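Local coordinates for nucleosome assembly protein 1, putative (PDB 3FS3), which probably acts as a histone chaperone of the NAP family, binding histones and taking part in nucleosome assembly, at residues A[203-211]-A[234-242]. Sequence-based numbering, arbitrary orientation.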
ATOM      1  N   TYR A 203      38.245   3.826   6.013  1.00 24.19           N
ATOM      2  CA  TYR A 203      39.642   3.935   6.402  1.00 27.51           C
ATOM      3  C   TYR A 203      40.425   2.845   5.671  1.00 29.16           C
ATOM      4  O   TYR A 203      39.841   1.897   5.133  1.00 28.19           O
ATOM      5  CB  TYR A 203      39.813   3.770   7.910  1.00 24.72           C
ATOM      6  CG  TYR A 203      39.348   4.957   8.717  1.00 27.88           C
ATOM      7  CD1 TYR A 203      39.877   6.232   8.493  1.00 26.39           C
ATOM      8  CD2 TYR A 203      38.427   4.797   9.752  1.00 24.55           C
ATOM      9  CE1 TYR A 203      39.502   7.321   9.296  1.00 26.43           C
ATOM     10  CE2 TYR A 203      38.050   5.867  10.553  1.00 24.68           C
ATOM     11  CZ  TYR A 203      38.592   7.122  10.328  1.00 26.00           C
ATOM     12  OH  TYR A 203      38.247   8.154  11.169  1.00 25.03           O
ATOM     13  N   ASP A 204      41.744   2.986   5.653  1.00 29.20           N
ATOM     14  CA  ASP A 204      42.615   2.040   4.970  1.00 32.88           C
ATOM     15  C   ASP A 204      42.273   0.563   5.241  1.00 35.32           C
ATOM     16  O   ASP A 204      42.034   0.169   6.380  1.00 36.78           O
ATOM     17  CB  ASP A 204      44.068   2.338   5.347  1.00 30.26           C
ATOM     18  CG  ASP A 204      45.052   1.805   4.334  1.00 31.98           C
ATOM     19  OD1 ASP A 204      44.670   1.651   3.154  1.00 29.47           O
ATOM     20  OD2 ASP A 204      46.212   1.557   4.711  1.00 36.90           O
ATOM     21  N   ASN A 205      42.235  -0.233   4.172  1.00 37.40           N
ATOM     22  CA  ASN A 205      41.932  -1.668   4.233  1.00 38.88           C
ATOM     23  C   ASN A 205      40.610  -2.053   4.896  1.00 38.69           C
ATOM     24  O   ASN A 205      40.341  -3.237   5.094  1.00 41.41           O
ATOM     25  CB  ASN A 205      43.058  -2.421   4.949  1.00 42.41           C
ATOM     26  CG  ASN A 205      44.402  -2.218   4.294  1.00 46.17           C
ATOM     27  OD1 ASN A 205      44.565  -2.460   3.097  1.00 49.14           O
ATOM     28  ND2 ASN A 205      45.384  -1.775   5.078  1.00 47.68           N
ATOM     29  N   LYS A 206      39.778  -1.074   5.227  1.00 37.03           N
ATOM     30  CA  LYS A 206      38.513  -1.360   5.895  1.00 35.31           C
ATOM     31  C   LYS A 206      37.297  -1.457   4.987  1.00 35.50           C
ATOM     32  O   LYS A 206      36.231  -1.877   5.424  1.00 38.01           O
ATOM     33  CB  LYS A 206      38.247  -0.307   6.977  1.00 34.92           C
ATOM     34  CG  LYS A 206      38.673  -0.678   8.399  1.00 39.78           C
ATOM     35  CD  LYS A 206      40.155  -0.946   8.552  1.00 43.10           C
ATOM     36  CE  LYS A 206      40.481  -2.429   8.401  1.00 49.01           C
ATOM     37  NZ  LYS A 206      39.799  -3.279   9.421  1.00 49.69           N
ATOM     38  N   ASN A 207      37.436  -1.078   3.726  1.00 36.24           N
ATOM     39  CA  ASN A 207      36.295  -1.133   2.826  1.00 39.94           C
ATOM     40  C   ASN A 207      35.861  -2.577   2.554  1.00 45.50           C
ATOM     41  O   ASN A 207      36.397  -3.246   1.669  1.00 44.96           O
ATOM     42  CB  ASN A 207      36.628  -0.418   1.517  1.00 39.36           C
ATOM     43  CG  ASN A 207      35.412  -0.225   0.627  1.00 41.12           C
ATOM     44  OD1 ASN A 207      34.292  -0.597   0.982  1.00 37.52           O
ATOM     45  ND2 ASN A 207      35.631   0.365  -0.542  1.00 41.27           N
ATOM     46  N   ILE A 208      34.881  -3.045   3.323  1.00 49.15           N
ATOM     47  CA  ILE A 208      34.356  -4.400   3.183  1.00 51.90           C
ATOM     48  C   ILE A 208      33.745  -4.640   1.811  1.00 53.86           C
ATOM     49  O   ILE A 208      33.596  -5.785   1.389  1.00 55.43           O
ATOM     50  CB  ILE A 208      33.274  -4.694   4.232  1.00 52.41           C
ATOM     51  CG1 ILE A 208      32.165  -3.647   4.132  1.00 52.92           C
ATOM     52  CG2 ILE A 208      33.887  -4.717   5.619  1.00 54.86           C
ATOM     53  CD1 ILE A 208      31.028  -3.861   5.092  1.00 57.30           C
ATOM     54  N   LEU A 209      33.380  -3.567   1.119  1.00 55.69           N
ATOM     55  CA  LEU A 209      32.789  -3.702  -0.208  1.00 57.85           C
ATOM     56  C   LEU A 209      33.830  -4.252  -1.178  1.00 62.28           C
ATOM     57  O   LEU A 209      33.512  -4.596  -2.317  1.00 63.67           O
ATOM     58  CB  LEU A 209      32.274  -2.350  -0.707  1.00 54.47           C
ATOM     59  CG  LEU A 209      31.182  -1.660   0.113  1.00 53.02           C
ATOM     60  CD1 LEU A 209      30.792  -0.362  -0.571  1.00 51.01           C
ATOM     61  CD2 LEU A 209      29.969  -2.570   0.247  1.00 50.70           C
ATOM     62  N   LYS A 210      35.074  -4.326  -0.709  1.00 66.14           N
ATOM     63  CA  LYS A 210      36.191  -4.832  -1.504  1.00 70.54           C
ATOM     64  C   LYS A 210      36.935  -5.944  -0.767  1.00 74.00           C
ATOM     65  O   LYS A 210      36.970  -5.966   0.465  1.00 75.34           O
ATOM     66  CB  LYS A 210      37.177  -3.699  -1.817  1.00 69.98           C
ATOM     67  CG  LYS A 210      36.902  -2.942  -3.104  1.00 71.97           C
ATOM     68  CD  LYS A 210      35.513  -2.330  -3.131  1.00 71.02           C
ATOM     69  CE  LYS A 210      35.232  -1.696  -4.480  1.00 70.75           C
ATOM     70  NZ  LYS A 210      33.849  -1.157  -4.565  1.00 73.64           N
ATOM     71  N   LYS A 211      37.525  -6.863  -1.530  1.00 76.40           N
ATOM     72  CA  LYS A 211      38.294  -7.970  -0.962  1.00 76.48           C
ATOM     73  C   LYS A 211      38.843  -8.878  -2.060  1.00 77.51           C
ATOM     74  O   LYS A 211      39.337  -8.406  -3.086  1.00 78.88           O
ATOM     75  CB  LYS A 211      37.440  -8.803  -0.001  1.00 75.63           C
ATOM     76  CG  LYS A 211      36.615  -9.899  -0.666  1.00 74.67           C
ATOM     77  CD  LYS A 211      36.345 -11.033   0.317  1.00 73.71           C
ATOM     78  CE  LYS A 211      37.650 -11.668   0.793  1.00 72.68           C
ATOM     79  NZ  LYS A 211      37.450 -12.649   1.893  1.00 71.78           N
ATOM     80  N   ARG A 234      32.454  -7.538  -2.618  1.00 56.73           N
ATOM     81  CA  ARG A 234      31.536  -8.612  -2.253  1.00 54.82           C
ATOM     82  C   ARG A 234      30.245  -8.046  -1.665  1.00 52.88           C
ATOM     83  O   ARG A 234      30.127  -6.843  -1.438  1.00 53.77           O
ATOM     84  CB  ARG A 234      32.192  -9.544  -1.235  1.00 55.83           C
ATOM     85  CG  ARG A 234      32.627  -8.835   0.032  1.00 57.21           C
ATOM     86  CD  ARG A 234      33.165  -9.808   1.059  1.00 59.62           C
ATOM     87  NE  ARG A 234      33.707  -9.109   2.218  1.00 60.99           N
ATOM     88  CZ  ARG A 234      34.368  -9.705   3.202  1.00 61.70           C
ATOM     89  NH1 ARG A 234      34.568 -11.017   3.165  1.00 64.03           N
ATOM     90  NH2 ARG A 234      34.834  -8.991   4.217  1.00 64.19           N
ATOM     91  N   ASP A 235      29.281  -8.926  -1.414  1.00 48.97           N
ATOM     92  CA  ASP A 235      28.001  -8.519  -0.858  1.00 41.78           C
ATOM     93  C   ASP A 235      28.138  -7.913   0.533  1.00 39.47           C
ATOM     94  O   ASP A 235      28.922  -8.380   1.360  1.00 39.29           O
ATOM     95  CB  ASP A 235      27.057  -9.714  -0.810  1.00 40.96           C
ATOM     96  CG  ASP A 235      26.690 -10.215  -2.190  1.00 41.48           C
ATOM     97  OD1 ASP A 235      26.182  -9.404  -2.991  1.00 36.70           O
ATOM     98  OD2 ASP A 235      26.909 -11.414  -2.470  1.00 42.61           O
ATOM     99  N   SER A 236      27.366  -6.865   0.786  1.00 36.36           N
ATOM    100  CA  SER A 236      27.405  -6.194   2.073  1.00 31.74           C
ATOM    101  C   SER A 236      26.215  -5.277   2.255  1.00 33.72           C
ATOM    102  O   SER A 236      25.702  -4.695   1.293  1.00 32.60           O
ATOM    103  CB  SER A 236      28.680  -5.369   2.201  1.00 33.46           C
ATOM    104  OG  SER A 236      28.577  -4.461   3.285  1.00 33.87           O
ATOM    105  N   PHE A 237      25.781  -5.142   3.500  1.00 29.15           N
ATOM    106  CA  PHE A 237      24.664  -4.278   3.803  1.00 25.73           C
ATOM    107  C   PHE A 237      24.952  -2.853   3.336  1.00 27.50           C
ATOM    108  O   PHE A 237      24.062  -2.133   2.895  1.00 25.78           O
ATOM    109  CB  PHE A 237      24.412  -4.243   5.310  1.00 23.74           C
ATOM    110  CG  PHE A 237      23.522  -3.120   5.733  1.00 22.82           C
ATOM    111  CD1 PHE A 237      22.165  -3.145   5.431  1.00 23.07           C
ATOM    112  CD2 PHE A 237      24.043  -2.012   6.389  1.00 21.28           C
ATOM    113  CE1 PHE A 237      21.337  -2.080   5.779  1.00 26.64           C
ATOM    114  CE2 PHE A 237      23.223  -0.946   6.739  1.00 20.92           C
ATOM    115  CZ  PHE A 237      21.869  -0.979   6.434  1.00 23.87           C
ATOM    116  N   PHE A 238      26.210  -2.449   3.438  1.00 26.96           N
ATOM    117  CA  PHE A 238      26.588  -1.095   3.086  1.00 27.12           C
ATOM    118  C   PHE A 238      26.466  -0.715   1.615  1.00 29.34           C
ATOM    119  O   PHE A 238      26.710   0.433   1.233  1.00 28.21           O
ATOM    120  CB  PHE A 238      27.975  -0.826   3.672  1.00 25.74           C
ATOM    121  CG  PHE A 238      27.972  -0.801   5.180  1.00 18.04           C
ATOM    122  CD1 PHE A 238      27.703   0.380   5.869  1.00 17.81           C
ATOM    123  CD2 PHE A 238      28.148  -1.978   5.910  1.00 19.20           C
ATOM    124  CE1 PHE A 238      27.603   0.389   7.269  1.00 17.66           C
ATOM    125  CE2 PHE A 238      28.051  -1.985   7.304  1.00 17.67           C
ATOM    126  CZ  PHE A 238      27.776  -0.796   7.989  1.00 17.30           C
ATOM    127  N   HIS A 239      26.049  -1.675   0.795  1.00 33.07           N
ATOM    128  CA  HIS A 239      25.826  -1.412  -0.619  1.00 32.91           C
ATOM    129  C   HIS A 239      24.533  -0.609  -0.688  1.00 32.72           C
ATOM    130  O   HIS A 239      24.180  -0.062  -1.728  1.00 32.85           O
ATOM    131  CB  HIS A 239      25.681  -2.722  -1.394  1.00 34.99           C
ATOM    132  CG  HIS A 239      26.983  -3.274  -1.881  1.00 34.88           C
ATOM    133  ND1 HIS A 239      27.334  -4.598  -1.734  1.00 41.54           N
ATOM    134  CD2 HIS A 239      28.017  -2.679  -2.519  1.00 35.62           C
ATOM    135  CE1 HIS A 239      28.530  -4.794  -2.260  1.00 37.40           C
ATOM    136  NE2 HIS A 239      28.967  -3.646  -2.743  1.00 39.22           N
ATOM    137  N   PHE A 240      23.834  -0.555   0.445  1.00 27.33           N
ATOM    138  CA  PHE A 240      22.589   0.190   0.578  1.00 29.29           C
ATOM    139  C   PHE A 240      22.868   1.667   0.306  1.00 29.84           C
ATOM    140  O   PHE A 240      22.035   2.385  -0.240  1.00 32.00           O
ATOM    141  CB  PHE A 240      22.047   0.031   2.006  1.00 26.96           C
ATOM    142  CG  PHE A 240      20.808   0.844   2.292  1.00 28.65           C
ATOM    143  CD1 PHE A 240      19.550   0.379   1.923  1.00 28.50           C
ATOM    144  CD2 PHE A 240      20.902   2.070   2.950  1.00 31.33           C
ATOM    145  CE1 PHE A 240      18.396   1.120   2.204  1.00 32.25           C
ATOM    146  CE2 PHE A 240      19.751   2.822   3.236  1.00 35.79           C
ATOM    147  CZ  PHE A 240      18.495   2.343   2.862  1.00 30.81           C
ATOM    148  N   PHE A 241      24.047   2.125   0.699  1.00 32.69           N
ATOM    149  CA  PHE A 241      24.396   3.524   0.499  1.00 38.17           C
ATOM    150  C   PHE A 241      24.991   3.752  -0.885  1.00 42.15           C
ATOM    151  O   PHE A 241      26.108   4.240  -1.035  1.00 45.10           O
ATOM    152  CB  PHE A 241      25.343   3.962   1.615  1.00 30.37           C
ATOM    153  CG  PHE A 241      24.740   3.819   2.990  1.00 28.25           C
ATOM    154  CD1 PHE A 241      23.865   4.782   3.481  1.00 22.17           C
ATOM    155  CD2 PHE A 241      25.016   2.699   3.773  1.00 23.84           C
ATOM    156  CE1 PHE A 241      23.272   4.640   4.724  1.00 22.72           C
ATOM    157  CE2 PHE A 241      24.430   2.541   5.018  1.00 25.33           C
ATOM    158  CZ  PHE A 241      23.553   3.517   5.498  1.00 28.57           C
ATOM    159  N   THR A 242      24.208   3.380  -1.895  1.00 47.09           N
ATOM    160  CA  THR A 242      24.585   3.524  -3.294  1.00 52.02           C
ATOM    161  C   THR A 242      23.489   4.339  -3.971  1.00 56.09           C
ATOM    162  O   THR A 242      22.305   4.017  -3.850  1.00 56.88           O
ATOM    163  CB  THR A 242      24.704   2.139  -3.988  1.00 52.56           C
ATOM    164  OG1 THR A 242      25.842   1.434  -3.472  1.00 52.23           O
ATOM    165  CG2 THR A 242      24.859   2.300  -5.489  1.00 52.63           C
TER
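A type I beta turn, N207 to K210, meets the ST turn at S236, beside the 3-10 segment 237-240; I208 and L209 meet S236, F238 and H239, while R234 lies along the same turn. L209 CD2 lies over one face of the H239 imidazole, 3.4 Å from the ring centroid and 16° off its normal, which defines a CH-pi contact; the same methyl packs 3.6 Å from S236 CB. I208 turns CG1 between its backbone N and carbonyl carbon (chi1 56°), and the extended chain beyond brings CD1 obliquely to the F238 ring, 3.5 Å from CD2, and close to S236 OG. That hydroxyl accepts from F238 N at 3.1 Å and is also hydrogen-bonded to D133 OD1. Two weak hydrogen bonds come from R234: backbone N to L209 O (3.1 Å) and, at the guanidinium edge, NE to I208 O (3.4 Å, 154°). Poorly ordered K211 sets CB over one guanidinium face and CD 3.4 Å from R234 NH1; with like charges close, this is aliphatic packing. Both segments belong to the connection from strand 192-197 to helix 260-289; residues 212-233 between them are not modelled. I208 and F238 rest on I136 of helix 131-137, while F238 also reaches F164 of strand 158-164.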